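Local coordinates for protein NAD-dependent aldehyde dehydrogenase (Burkholderia multivorans, PDB 5UJU) that probably oxidises aldehydes to carboxylic acids with NAD+ as the electron acceptor, at residues Thr145-Met150 with Cys214-Trp219; Ala340-Leu345 with Phe521-Ala526; Leu345-Met350 with Glu396-Ile401; Gln402-Thr407 with Asp433-Thr438. One frame throughout, in Å; residues are numbered along the deposited sequence.

Interaction 1. Residues Thr145-Met150 with Cys214-Trp219; sequences TGQAFM and CTFPTW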
loop_
_atom_site.group_PDB
_atom_site.type_symbol
_atom_site.label_atom_id
_atom_site.label_comp_id
_atom_site.label_asym_id
_atom_site.label_seq_id
_atom_site.Cartn_x
_atom_site.Cartn_y
_atom_site.Cartn_z
ATOM N N THR A 145 27.928 -2.214 -15.505
ATOM C CA THR A 145 27.892 -2.846 -14.191
ATOM C C THR A 145 29.085 -3.750 -13.925
ATOM O O THR A 145 29.375 -4.035 -12.760
ATOM C CB THR A 145 26.619 -3.680 -14.031
ATOM O OG1 THR A 145 26.711 -4.851 -14.860
ATOM C CG2 THR A 145 25.400 -2.864 -14.437
ATOM N N GLY A 146 29.755 -4.231 -14.966
ATOM C CA GLY A 146 30.841 -5.173 -14.809
ATOM C C GLY A 146 30.425 -6.626 -14.769
ATOM O O GLY A 146 31.290 -7.499 -14.578
ATOM N N GLN A 147 29.133 -6.918 -14.926
ATOM C CA GLN A 147 28.692 -8.304 -14.973
ATOM C C GLN A 147 29.294 -9.015 -16.179
ATOM O O GLN A 147 29.376 -8.452 -17.276
ATOM C CB GLN A 147 27.161 -8.380 -15.023
ATOM C CG GLN A 147 26.517 -8.160 -13.669
ATOM C CD GLN A 147 25.015 -7.982 -13.723
ATOM O OE1 GLN A 147 24.371 -8.255 -14.732
ATOM N NE2 GLN A 147 24.444 -7.545 -12.614
ATOM N N ALA A 148 29.739 -10.252 -15.960
ATOM C CA ALA A 148 30.166 -11.101 -17.063
ATOM C C ALA A 148 29.004 -11.316 -18.028
ATOM O O ALA A 148 27.831 -11.209 -17.662
ATOM C CB ALA A 148 30.683 -12.452 -16.548
ATOM N N PHE A 149 29.338 -11.624 -19.280
ATOM C CA PHE A 149 28.330 -11.527 -20.336
ATOM C C PHE A 149 27.101 -12.384 -20.040
ATOM O O PHE A 149 25.961 -11.931 -20.209
ATOM C CB PHE A 149 28.909 -11.901 -21.696
ATOM C CG PHE A 149 27.882 -11.809 -22.805
ATOM C CD1 PHE A 149 27.299 -12.951 -23.335
ATOM C CD2 PHE A 149 27.468 -10.574 -23.268
ATOM C CE1 PHE A 149 26.342 -12.860 -24.337
ATOM C CE2 PHE A 149 26.503 -10.474 -24.264
ATOM C CZ PHE A 149 25.945 -11.623 -24.801
ATOM N N MET A 150 27.305 -13.637 -19.628
ATOM C CA MET A 150 26.159 -14.521 -19.430
ATOM C C MET A 150 25.203 -13.968 -18.379
ATOM O O MET A 150 23.981 -13.973 -18.581
ATOM C CB MET A 150 26.621 -15.925 -19.053
ATOM C CG MET A 150 25.490 -16.942 -18.937
ATOM S SD MET A 150 24.606 -17.259 -20.489
ATOM C CE MET A 150 25.939 -17.801 -21.564
ATOM N N CYS A 214 23.245 0.920 -9.670
ATOM C CA CYS A 214 24.451 0.802 -10.493
ATOM C C CYS A 214 24.817 -0.642 -10.834
ATOM O O CYS A 214 25.598 -0.853 -11.769
ATOM C CB CYS A 214 25.648 1.492 -9.829
ATOM S SG CYS A 214 26.330 0.660 -8.382
ATOM N N THR A 215 24.276 -1.635 -10.117
ATOM C CA THR A 215 24.619 -3.038 -10.348
ATOM C C THR A 215 23.564 -3.795 -11.146
ATOM O O THR A 215 23.913 -4.623 -11.991
ATOM C CB THR A 215 24.810 -3.771 -9.016
ATOM O OG1 THR A 215 23.716 -3.440 -8.155
ATOM C CG2 THR A 215 26.126 -3.367 -8.351
ATOM N N PHE A 216 22.282 -3.573 -10.873
ATOM C CA PHE A 216 21.198 -4.256 -11.585
ATOM C C PHE A 216 20.215 -3.220 -12.107
ATOM O O PHE A 216 19.054 -3.159 -11.670
ATOM C CB PHE A 216 20.504 -5.280 -10.686
ATOM C CG PHE A 216 21.348 -6.499 -10.397
ATOM C CD1 PHE A 216 22.299 -6.482 -9.389
ATOM C CD2 PHE A 216 21.199 -7.658 -11.150
ATOM C CE1 PHE A 216 23.083 -7.599 -9.133
ATOM C CE2 PHE A 216 21.984 -8.788 -10.896
ATOM C CZ PHE A 216 22.928 -8.749 -9.890
ATOM N N PRO A 217 20.637 -2.423 -13.097
ATOM C CA PRO A 217 19.786 -1.305 -13.546
ATOM C C PRO A 217 18.434 -1.749 -14.080
ATOM O O PRO A 217 17.406 -1.145 -13.732
ATOM C CB PRO A 217 20.646 -0.622 -14.625
ATOM C CG PRO A 217 21.581 -1.699 -15.117
ATOM C CD PRO A 217 21.871 -2.550 -13.893
ATOM N N THR A 218 18.396 -2.795 -14.909
ATOM C CA THR A 218 17.106 -3.247 -15.423
ATOM C C THR A 218 16.397 -4.183 -14.442
ATOM O O THR A 218 15.182 -4.077 -14.253
ATOM C CB THR A 218 17.283 -3.921 -16.786
ATOM O OG1 THR A 218 18.208 -5.011 -16.677
ATOM C CG2 THR A 218 17.798 -2.913 -17.816
ATOM N N TRP A 219 17.123 -5.106 -13.817
ATOM C CA TRP A 219 16.467 -6.081 -12.946
ATOM C C TRP A 219 15.800 -5.393 -11.766
ATOM O O TRP A 219 14.663 -5.721 -11.405
ATOM C CB TRP A 219 17.472 -7.110 -12.450
ATOM C CG TRP A 219 16.830 -8.357 -11.866
ATOM C CD1 TRP A 219 16.577 -9.533 -12.517
ATOM C CD2 TRP A 219 16.387 -8.547 -10.511
ATOM N NE1 TRP A 219 16.005 -10.443 -11.652
ATOM C CE2 TRP A 219 15.873 -9.860 -10.418
ATOM C CE3 TRP A 219 16.375 -7.734 -9.369
ATOM C CZ2 TRP A 219 15.351 -10.379 -9.230
ATOM C CZ3 TRP A 219 15.853 -8.253 -8.188
ATOM C CH2 TRP A 219 15.348 -9.562 -8.132
HETATM O O HOH W 1 22.311 -6.428 -14.156
#
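The carboxamide of Q147 and the ring of F216 are the two flat groups of this contact. NE2 of Q147 stands 3.2 Å above one face of the F216 ring, displaced toward the rim nearest CE2, and the amide plane is turned 53° from the ring plane. A155 of helix 149-156 also touches the F216 side chain. The amide gets there because CG of Q147 lies beside its own backbone N (chi1 -78°) and the chain then runs out extended. NE2 also comes within 3.0 Å of T215 O, but at an angle too poor for a hydrogen bond. Water 1 makes the polar link instead, donating to T215 O at 3.2 Å and, weakly, to Q147 OE1. Beside the amide, T145 turns its methyl toward the other loop: CG2 meets C214 O at 3.3 Å and T215 O at 3.4 Å, and rests against P217 CD at 3.6 Å. Its OG1 points back into its own chain, accepting from Q147 N at 3.2 Å in an ST turn and bonding to V141 O. With no direct hydrogen bond between the loop after helix 134-145 and the loop leading into helix 217-230, their polar coupling runs through the water from T215 O to Q147 OE1; the rest is close contact, an amide nitrogen over a ring and a methyl against two carbonyls.

Interaction 2. Residues Ala340-Leu345 with Phe521-Ala526; sequences AFSLAL and FVNQSA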
loop_
_atom_site.group_PDB
_atom_site.type_symbol
_atom_site.label_atom_id
_atom_site.label_comp_id
_atom_site.label_asym_id
_atom_site.label_seq_id
_atom_site.Cartn_x
_atom_site.Cartn_y
_atom_site.Cartn_z
ATOM N N ALA A 340 30.752 -21.363 -1.996
ATOM C CA ALA A 340 31.827 -20.702 -2.729
ATOM C C ALA A 340 31.314 -20.037 -4.008
ATOM O O ALA A 340 31.709 -18.912 -4.334
ATOM C CB ALA A 340 32.914 -21.710 -3.072
ATOM N N PHE A 341 30.481 -20.747 -4.779
ATOM C CA PHE A 341 29.870 -20.128 -5.954
ATOM C C PHE A 341 29.084 -18.892 -5.560
ATOM O O PHE A 341 29.094 -17.882 -6.275
ATOM C CB PHE A 341 28.936 -21.115 -6.657
ATOM C CG PHE A 341 29.565 -21.859 -7.786
ATOM C CD1 PHE A 341 29.961 -21.191 -8.936
ATOM C CD2 PHE A 341 29.738 -23.240 -7.712
ATOM C CE1 PHE A 341 30.546 -21.880 -9.986
ATOM C CE2 PHE A 341 30.320 -23.942 -8.759
ATOM C CZ PHE A 341 30.728 -23.261 -9.898
ATOM N N SER A 342 28.374 -18.963 -4.429
ATOM C CA SER A 342 27.544 -17.845 -3.990
ATOM C C SER A 342 28.384 -16.634 -3.638
ATOM O O SER A 342 27.937 -15.493 -3.820
ATOM C CB SER A 342 26.694 -18.262 -2.792
ATOM O OG SER A 342 25.964 -19.427 -3.113
ATOM N N LEU A 343 29.590 -16.864 -3.124
ATOM C CA LEU A 343 30.500 -15.776 -2.801
ATOM C C LEU A 343 31.183 -15.213 -4.043
ATOM O O LEU A 343 31.522 -14.026 -4.069
ATOM C CB LEU A 343 31.554 -16.255 -1.797
ATOM C CG LEU A 343 31.077 -16.595 -0.389
ATOM C CD1 LEU A 343 32.206 -17.296 0.391
ATOM C CD2 LEU A 343 30.598 -15.342 0.335
ATOM N N ALA A 344 31.397 -16.042 -5.062
ATOM C CA ALA A 344 32.182 -15.676 -6.237
ATOM C C ALA A 344 31.368 -14.999 -7.339
ATOM O O ALA A 344 31.911 -14.167 -8.078
ATOM C CB ALA A 344 32.856 -16.928 -6.803
ATOM N N LEU A 345 30.085 -15.338 -7.458
ATOM C CA LEU A 345 29.202 -14.821 -8.496
ATOM C C LEU A 345 29.230 -13.299 -8.540
ATOM O O LEU A 345 28.824 -12.633 -7.583
ATOM C CB LEU A 345 27.781 -15.305 -8.217
ATOM C CG LEU A 345 27.199 -16.477 -8.991
ATOM C CD1 LEU A 345 25.769 -16.655 -8.530
ATOM C CD2 LEU A 345 27.250 -16.220 -10.486
ATOM N N PHE A 521 21.574 -21.427 -6.079
ATOM C CA PHE A 521 22.347 -20.645 -5.126
ATOM C C PHE A 521 21.465 -19.605 -4.454
ATOM O O PHE A 521 20.506 -19.097 -5.052
ATOM C CB PHE A 521 23.536 -19.963 -5.809
ATOM C CG PHE A 521 24.347 -20.902 -6.642
ATOM C CD1 PHE A 521 25.189 -21.829 -6.034
ATOM C CD2 PHE A 521 24.245 -20.890 -8.029
ATOM C CE1 PHE A 521 25.927 -22.715 -6.789
ATOM C CE2 PHE A 521 24.982 -21.777 -8.795
ATOM C CZ PHE A 521 25.833 -22.694 -8.171
ATOM N N VAL A 522 21.794 -19.309 -3.189
ATOM C CA VAL A 522 20.995 -18.351 -2.430
ATOM C C VAL A 522 20.902 -17.021 -3.168
ATOM O O VAL A 522 19.909 -16.300 -3.027
ATOM C CB VAL A 522 21.561 -18.177 -1.003
ATOM C CG1 VAL A 522 22.895 -17.429 -1.025
ATOM C CG2 VAL A 522 20.533 -17.484 -0.104
ATOM N N ASN A 523 21.900 -16.698 -4.010
ATOM C CA ASN A 523 21.843 -15.451 -4.768
ATOM C C ASN A 523 20.651 -15.425 -5.716
ATOM O O ASN A 523 20.157 -14.343 -6.044
ATOM C CB ASN A 523 23.104 -15.226 -5.609
ATOM C CG ASN A 523 24.384 -15.569 -4.868
ATOM O OD1 ASN A 523 24.467 -16.598 -4.203
ATOM N ND2 ASN A 523 25.392 -14.708 -4.995
ATOM N N GLN A 524 20.182 -16.587 -6.166
ATOM C CA GLN A 524 19.235 -16.659 -7.272
ATOM C C GLN A 524 17.788 -16.567 -6.800
ATOM O O GLN A 524 17.428 -17.047 -5.720
ATOM C CB GLN A 524 19.423 -17.962 -8.047
ATOM C CG GLN A 524 20.786 -18.102 -8.685
ATOM C CD GLN A 524 21.020 -19.487 -9.249
ATOM O OE1 GLN A 524 20.715 -20.496 -8.610
ATOM N NE2 GLN A 524 21.539 -19.542 -10.469
ATOM N N SER A 525 16.953 -15.934 -7.629
ATOM C CA SER A 525 15.517 -15.943 -7.387
ATOM C C SER A 525 14.801 -15.912 -8.730
ATOM O O SER A 525 15.254 -15.259 -9.676
ATOM C CB SER A 525 15.061 -14.770 -6.495
ATOM O OG SER A 525 15.054 -13.527 -7.178
ATOM N N ALA A 526 13.672 -16.607 -8.796
ATOM C CA ALA A 526 12.891 -16.727 -10.019
ATOM C C ALA A 526 11.616 -15.913 -9.886
ATOM O O ALA A 526 10.900 -16.031 -8.882
ATOM C CB ALA A 526 12.555 -18.189 -10.321
HETATM O O HOH W 2 23.908 -20.584 -1.953
#
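N523 reaches from a type I beta turn, F521 to Q524, to the C-terminal turn of helix 332-344, and its amide makes the direct hydrogen bond of the contact. ND2 donates to S342 O at 2.9 Å with an angle of 171°, lying in the carbonyl plane on a lone pair, while the acceptor stays close to the amide plane. The same amide rests on the serine from its other atom, OD1 lying 3.1 Å from S342 CB. L345 flanks it, with CD1 4.1 Å from ND2. At the start of the turn the F521 ring packs on F341: its CE1 comes 3.4 Å from F341 CB, and the two rings sit obliquely, with centroids 5.3 Å apart and planes at 41°. F341 also touches L387 and L397. One layer further out, the turn is closed by its own backbone bond from Q524 N to F521 O and by a side-chain bond, F521 N donating to Q524 OE1 at 2.8 Å from above the amide carbonyl plane. N523 O is held by T352, and Q524 O accepts from R560 of the second subunit, tying the turn to the dimer interface. The hydroxyl of S342 bonds to N338 O one turn back in the helix; it also accepts from water 2, whose oxygen in turn takes the hydrogen of V522 N at 2.8 Å.

Interaction 3. Residues Leu345-Met350 with Glu396-Ile401; sequences LYSGQM and ELIGAI. With NA (sodium ion), chain C.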
loop_
_atom_site.group_PDB
_atom_site.type_symbol
_atom_site.label_atom_id
_atom_site.label_comp_id
_atom_site.label_asym_id
_atom_site.label_seq_id
_atom_site.Cartn_x
_atom_site.Cartn_y
_atom_site.Cartn_z
ATOM N N LEU A 345 30.085 -15.338 -7.458
ATOM C CA LEU A 345 29.202 -14.821 -8.496
ATOM C C LEU A 345 29.230 -13.299 -8.540
ATOM O O LEU A 345 28.824 -12.633 -7.583
ATOM C CB LEU A 345 27.781 -15.305 -8.217
ATOM C CG LEU A 345 27.199 -16.477 -8.991
ATOM C CD1 LEU A 345 25.769 -16.655 -8.530
ATOM C CD2 LEU A 345 27.250 -16.220 -10.486
ATOM N N TYR A 346 29.717 -12.746 -9.645
ATOM C CA TYR A 346 29.762 -11.294 -9.820
ATOM C C TYR A 346 30.513 -10.624 -8.660
ATOM O O TYR A 346 30.215 -9.494 -8.270
ATOM C CB TYR A 346 28.334 -10.739 -9.995
ATOM C CG TYR A 346 28.208 -9.258 -10.352
ATOM C CD1 TYR A 346 29.196 -8.589 -11.073
ATOM C CD2 TYR A 346 27.091 -8.536 -9.948
ATOM C CE1 TYR A 346 29.061 -7.225 -11.382
ATOM C CE2 TYR A 346 26.953 -7.204 -10.241
ATOM C CZ TYR A 346 27.932 -6.552 -10.954
ATOM O OH TYR A 346 27.754 -5.220 -11.225
ATOM N N SER A 347 31.496 -11.331 -8.088
ATOM C CA SER A 347 32.367 -10.774 -7.047
ATOM C C SER A 347 31.564 -10.239 -5.866
ATOM O O SER A 347 31.888 -9.195 -5.293
ATOM C CB SER A 347 33.297 -9.690 -7.599
ATOM O OG SER A 347 34.146 -10.192 -8.620
ATOM N N GLY A 348 30.528 -10.981 -5.480
ATOM C CA GLY A 348 29.719 -10.626 -4.324
ATOM C C GLY A 348 28.944 -9.338 -4.455
ATOM O O GLY A 348 28.459 -8.813 -3.446
ATOM N N GLN A 349 28.791 -8.818 -5.679
ATOM C CA GLN A 349 28.100 -7.563 -5.928
ATOM C C GLN A 349 26.608 -7.758 -6.204
ATOM O O GLN A 349 25.968 -6.881 -6.800
ATOM C CB GLN A 349 28.771 -6.811 -7.089
ATOM C CG GLN A 349 30.228 -6.403 -6.789
ATOM C CD GLN A 349 30.999 -5.917 -8.014
ATOM O OE1 GLN A 349 31.426 -4.763 -8.066
ATOM N NE2 GLN A 349 31.207 -6.809 -8.993
ATOM N N MET A 350 26.040 -8.872 -5.768
ATOM C CA MET A 350 24.607 -9.092 -5.849
ATOM C C MET A 350 23.987 -8.741 -4.507
ATOM O O MET A 350 24.581 -8.998 -3.455
ATOM C CB MET A 350 24.296 -10.538 -6.220
ATOM C CG MET A 350 25.024 -10.965 -7.445
ATOM S SD MET A 350 24.669 -12.664 -7.856
ATOM C CE MET A 350 22.969 -12.511 -8.433
ATOM N N GLU A 396 34.426 -15.453 -16.327
ATOM C CA GLU A 396 33.006 -15.526 -16.629
ATOM C C GLU A 396 32.167 -15.705 -15.376
ATOM O O GLU A 396 30.961 -15.429 -15.406
ATOM C CB GLU A 396 32.749 -16.648 -17.628
ATOM C CG GLU A 396 33.476 -16.438 -18.965
ATOM C CD GLU A 396 33.257 -15.033 -19.579
ATOM O OE1 GLU A 396 32.154 -14.463 -19.441
ATOM O OE2 GLU A 396 34.183 -14.516 -20.243
ATOM N N LEU A 397 32.782 -16.115 -14.267
ATOM C CA LEU A 397 32.081 -16.273 -12.999
ATOM C C LEU A 397 32.107 -14.991 -12.175
ATOM O O LEU A 397 31.063 -14.534 -11.703
ATOM C CB LEU A 397 32.703 -17.439 -12.202
ATOM C CG LEU A 397 32.301 -17.604 -10.727
ATOM C CD1 LEU A 397 30.821 -17.765 -10.566
ATOM C CD2 LEU A 397 33.010 -18.820 -10.123
ATOM N N ILE A 398 33.281 -14.387 -11.994
ATOM C CA ILE A 398 33.372 -13.266 -11.064
ATOM C C ILE A 398 33.111 -11.916 -11.728
ATOM O O ILE A 398 32.783 -10.952 -11.022
ATOM C CB ILE A 398 34.727 -13.266 -10.335
ATOM C CG1 ILE A 398 35.872 -12.964 -11.297
ATOM C CG2 ILE A 398 34.952 -14.641 -9.654
ATOM C CD1 ILE A 398 37.254 -13.057 -10.646
ATOM N N GLY A 399 33.218 -11.824 -13.050
ATOM C CA GLY A 399 32.952 -10.541 -13.681
ATOM C C GLY A 399 33.967 -9.507 -13.233
ATOM O O GLY A 399 35.088 -9.830 -12.817
ATOM N N ALA A 400 33.555 -8.246 -13.263
ATOM C CA ALA A 400 34.448 -7.143 -12.955
ATOM C C ALA A 400 33.897 -6.342 -11.787
ATOM O O ALA A 400 32.695 -6.342 -11.516
ATOM C CB ALA A 400 34.650 -6.225 -14.178
ATOM N N ILE A 401 34.797 -5.652 -11.101
ATOM C CA ILE A 401 34.438 -4.819 -9.956
ATOM C C ILE A 401 33.872 -3.491 -10.458
ATOM O O ILE A 401 34.478 -2.827 -11.308
ATOM C CB ILE A 401 35.668 -4.603 -9.060
ATOM C CG1 ILE A 401 36.200 -5.943 -8.527
ATOM C CG2 ILE A 401 35.355 -3.660 -7.946
ATOM C CD1 ILE A 401 35.261 -6.631 -7.566
HETATM NA NA NA C . 28.921 -9.255 -0.796
HETATM O O HOH W 3 36.266 -9.136 -10.249
HETATM O O HOH W 4 28.333 -6.845 -1.524
HETATM O O HOH W 5 29.647 -8.546 1.490
HETATM O O HOH W 6 26.635 -9.903 0.268
HETATM O O HOH W 7 30.034 -11.647 -0.056
#
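Y346 N donates to L397 O at 3.0 Å, nearly straight at 170°, and so joins the end of helix 332-344 to the last turn of helix 391-398. Next to it, the hydroxyl of S347 gives its proton to I398 O at 2.9 Å, from above that carbonyl plane, and accepts from water 3, which donates its other hydrogen to G399 O. Q349 has its amide fully engaged. Its NE2 uses one hydrogen for A400 O at 3.0 Å and the other for Y346 O at 3.0 Å, both acceptors lying almost in the amide plane, while OE1 accepts from Q402 N; together these bonds should fix the rotation of the amide. Y346 O has two donors, Q349 N and NE2, arriving from opposite faces of its carbonyl plane. The phenol hydroxyl of Y346 bonds to T145 O. Apolar contacts fill in: CD2 of L345 lies 3.9 Å from L397 CD1, and S347 CB 3.6 Å from I401 CD1. Y346, S347 and G348 all have left-handed backbone angles, and the turn they form presents G348 O to a sodium ion at 2.7 Å, beside G458 O and four waters. In this family a Gly-Gln-X stretch like 348-350 leads directly into the nucleophilic cysteine, so the turn lies immediately before that probable nucleophile, at the base of the probable active site.

Interaction 4. Residues Gln402-Thr407 with Asp433-Thr438; sequences QNDGVT and DARVRT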
loop_
_atom_site.group_PDB
_atom_site.type_symbol
_atom_site.label_atom_id
_atom_site.label_comp_id
_atom_site.label_asym_id
_atom_site.label_seq_id
_atom_site.Cartn_x
_atom_site.Cartn_y
_atom_site.Cartn_z
ATOM N N GLN A 402 32.722 -3.080 -9.911
ATOM C CA GLN A 402 31.957 -2.011 -10.557
ATOM C C GLN A 402 32.668 -0.657 -10.477
ATOM O O GLN A 402 32.584 0.147 -11.413
ATOM C CB GLN A 402 30.555 -1.918 -9.943
ATOM C CG GLN A 402 29.500 -1.245 -10.853
ATOM C CD GLN A 402 29.530 0.279 -10.812
ATOM O OE1 GLN A 402 29.855 0.881 -9.790
ATOM N NE2 GLN A 402 29.190 0.909 -11.936
ATOM N N ASN A 403 33.359 -0.378 -9.374
ATOM C CA ASN A 403 33.964 0.935 -9.179
ATOM C C ASN A 403 35.135 0.809 -8.216
ATOM O O ASN A 403 35.297 -0.205 -7.528
ATOM C CB ASN A 403 32.936 1.948 -8.671
ATOM C CG ASN A 403 32.280 1.500 -7.396
ATOM O OD1 ASN A 403 32.865 1.582 -6.310
ATOM N ND2 ASN A 403 31.055 0.998 -7.520
ATOM N N ASP A 404 35.961 1.858 -8.178
ATOM C CA ASP A 404 37.153 1.820 -7.344
ATOM C C ASP A 404 36.840 1.897 -5.854
ATOM O O ASP A 404 37.727 1.600 -5.043
ATOM C CB ASP A 404 38.085 2.971 -7.722
ATOM C CG ASP A 404 38.550 2.894 -9.157
ATOM O OD1 ASP A 404 39.000 1.803 -9.577
ATOM O OD2 ASP A 404 38.467 3.926 -9.863
ATOM N N GLY A 405 35.600 2.224 -5.474
ATOM C CA GLY A 405 35.254 2.236 -4.062
ATOM C C GLY A 405 35.153 0.840 -3.477
ATOM O O GLY A 405 35.404 0.642 -2.282
ATOM N N VAL A 406 34.823 -0.152 -4.311
ATOM C CA VAL A 406 34.801 -1.533 -3.840
ATOM C C VAL A 406 36.225 -2.002 -3.551
ATOM O O VAL A 406 36.484 -2.691 -2.559
ATOM C CB VAL A 406 34.100 -2.439 -4.869
ATOM C CG1 VAL A 406 34.220 -3.910 -4.464
ATOM C CG2 VAL A 406 32.648 -2.026 -5.056
ATOM N N THR A 407 37.168 -1.632 -4.421
ATOM C CA THR A 407 38.572 -1.956 -4.199
ATOM C C THR A 407 39.070 -1.391 -2.872
ATOM O O THR A 407 39.831 -2.050 -2.153
ATOM C CB THR A 407 39.410 -1.423 -5.360
ATOM O OG1 THR A 407 39.045 -2.120 -6.558
ATOM C CG2 THR A 407 40.886 -1.644 -5.090
ATOM N N ASP A 433 42.546 -3.750 -19.436
ATOM C CA ASP A 433 42.340 -2.745 -18.404
ATOM C C ASP A 433 41.149 -3.051 -17.503
ATOM O O ASP A 433 40.718 -2.174 -16.751
ATOM C CB ASP A 433 42.180 -1.367 -19.049
ATOM C CG ASP A 433 43.449 -0.906 -19.742
ATOM O OD1 ASP A 433 44.549 -1.215 -19.234
ATOM O OD2 ASP A 433 43.345 -0.251 -20.802
ATOM N N ALA A 434 40.621 -4.272 -17.541
ATOM C CA ALA A 434 39.499 -4.612 -16.681
ATOM C C ALA A 434 39.923 -4.600 -15.212
ATOM O O ALA A 434 41.085 -4.853 -14.876
ATOM C CB ALA A 434 38.945 -5.985 -17.044
ATOM N N ARG A 435 38.963 -4.272 -14.341
ATOM C CA ARG A 435 39.136 -4.216 -12.889
ATOM C C ARG A 435 38.566 -5.512 -12.311
ATOM O O ARG A 435 37.348 -5.662 -12.181
ATOM C CB ARG A 435 38.434 -2.982 -12.317
ATOM C CG ARG A 435 38.643 -2.745 -10.821
ATOM C CD ARG A 435 37.613 -1.746 -10.286
ATOM N NE ARG A 435 37.780 -0.432 -10.884
ATOM C CZ ARG A 435 36.889 0.159 -11.676
ATOM N NH1 ARG A 435 35.745 -0.437 -11.972
ATOM N NH2 ARG A 435 37.154 1.356 -12.179
ATOM N N VAL A 436 39.442 -6.464 -11.985
ATOM C CA VAL A 436 39.020 -7.792 -11.550
ATOM C C VAL A 436 39.717 -8.095 -10.228
ATOM O O VAL A 436 40.945 -7.977 -10.139
ATOM C CB VAL A 436 39.357 -8.875 -12.596
ATOM C CG1 VAL A 436 38.826 -10.259 -12.163
ATOM C CG2 VAL A 436 38.840 -8.514 -13.977
ATOM N N ARG A 437 38.940 -8.521 -9.222
ATOM C CA ARG A 437 39.448 -8.854 -7.896
ATOM C C ARG A 437 38.760 -10.109 -7.372
ATOM O O ARG A 437 37.539 -10.240 -7.485
ATOM C CB ARG A 437 39.182 -7.722 -6.888
ATOM C CG ARG A 437 39.719 -6.369 -7.247
ATOM C CD ARG A 437 41.226 -6.369 -7.213
ATOM N NE ARG A 437 41.781 -5.015 -7.181
ATOM C CZ ARG A 437 42.135 -4.330 -8.259
ATOM N NH1 ARG A 437 41.981 -4.870 -9.463
ATOM N NH2 ARG A 437 42.641 -3.108 -8.136
ATOM N N THR A 438 39.539 -11.011 -6.762
ATOM C CA THR A 438 39.002 -12.258 -6.216
ATOM C C THR A 438 38.446 -12.027 -4.813
ATOM O O THR A 438 38.758 -11.017 -4.180
ATOM C CB THR A 438 40.086 -13.344 -6.190
ATOM O OG1 THR A 438 41.180 -12.947 -5.348
ATOM C CG2 THR A 438 40.598 -13.598 -7.599
#
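R435 lays one face of its guanidinium over the start of helix 404-414, with N403 CA 3.6 Å above the plane toward the rim and D404 N over its centre. The chain runs out extended and then bends at chi3 (-64°), which brings NE round to the carboxylate. There it forms a salt bridge: NE lies 2.9 Å from D404 OD1, and NH2 adds a weak bond to the same oxygen at 3.2 Å. The two planes stand at 87°, and NE meets OD1 from above the carboxylate plane, so this is a one-oxygen grip and not the coplanar two-oxygen pairing. NH1 turns to the chain before the helix, where it bonds to I401 O. One turn along, T407 faces R437: its OG1 lies over a face of the R437 guanidinium, and its CG2 is 3.8 Å from R437 NH2. OG1 of T407 is buried here without any polar partner in the model. N403 is the N-cap, its OD1 accepting weakly from G405 N and V406 N. It is oriented by its own ND2, which donates to Q402 OE1 at 2.6 Å, almost straight at 176° and in both amide planes. D404, in the first turn, would interact favourably with the helix dipole, and R435 probably neutralises part of its charge. The whole is an N-capped helix start at the protein surface, latched by a salt bridge to the loop that leads into strand 440-445.

Overall arrangement
Interaction 3 is central to the set, its centre about 10 Å from the centre of each of the other three. It meets interaction 1 through backbone and tyrosine bonds, shares L345 with interaction 2, and is tied to interaction 4 by I401 N to R435 O. Interaction 1 also touches interactions 2 and 4, whereas those two stay apart, their nearest atoms about 7 Å from each other. Along the chain, interaction 1 closes first; interactions 3 and 4 then follow in series inside the loop closed by interaction 2. Residues scattered from 145 to 526 thus converge around the loop that precedes the probable catalytic cysteine, with interaction 4 at the outer edge, a worked example of long-range convergence.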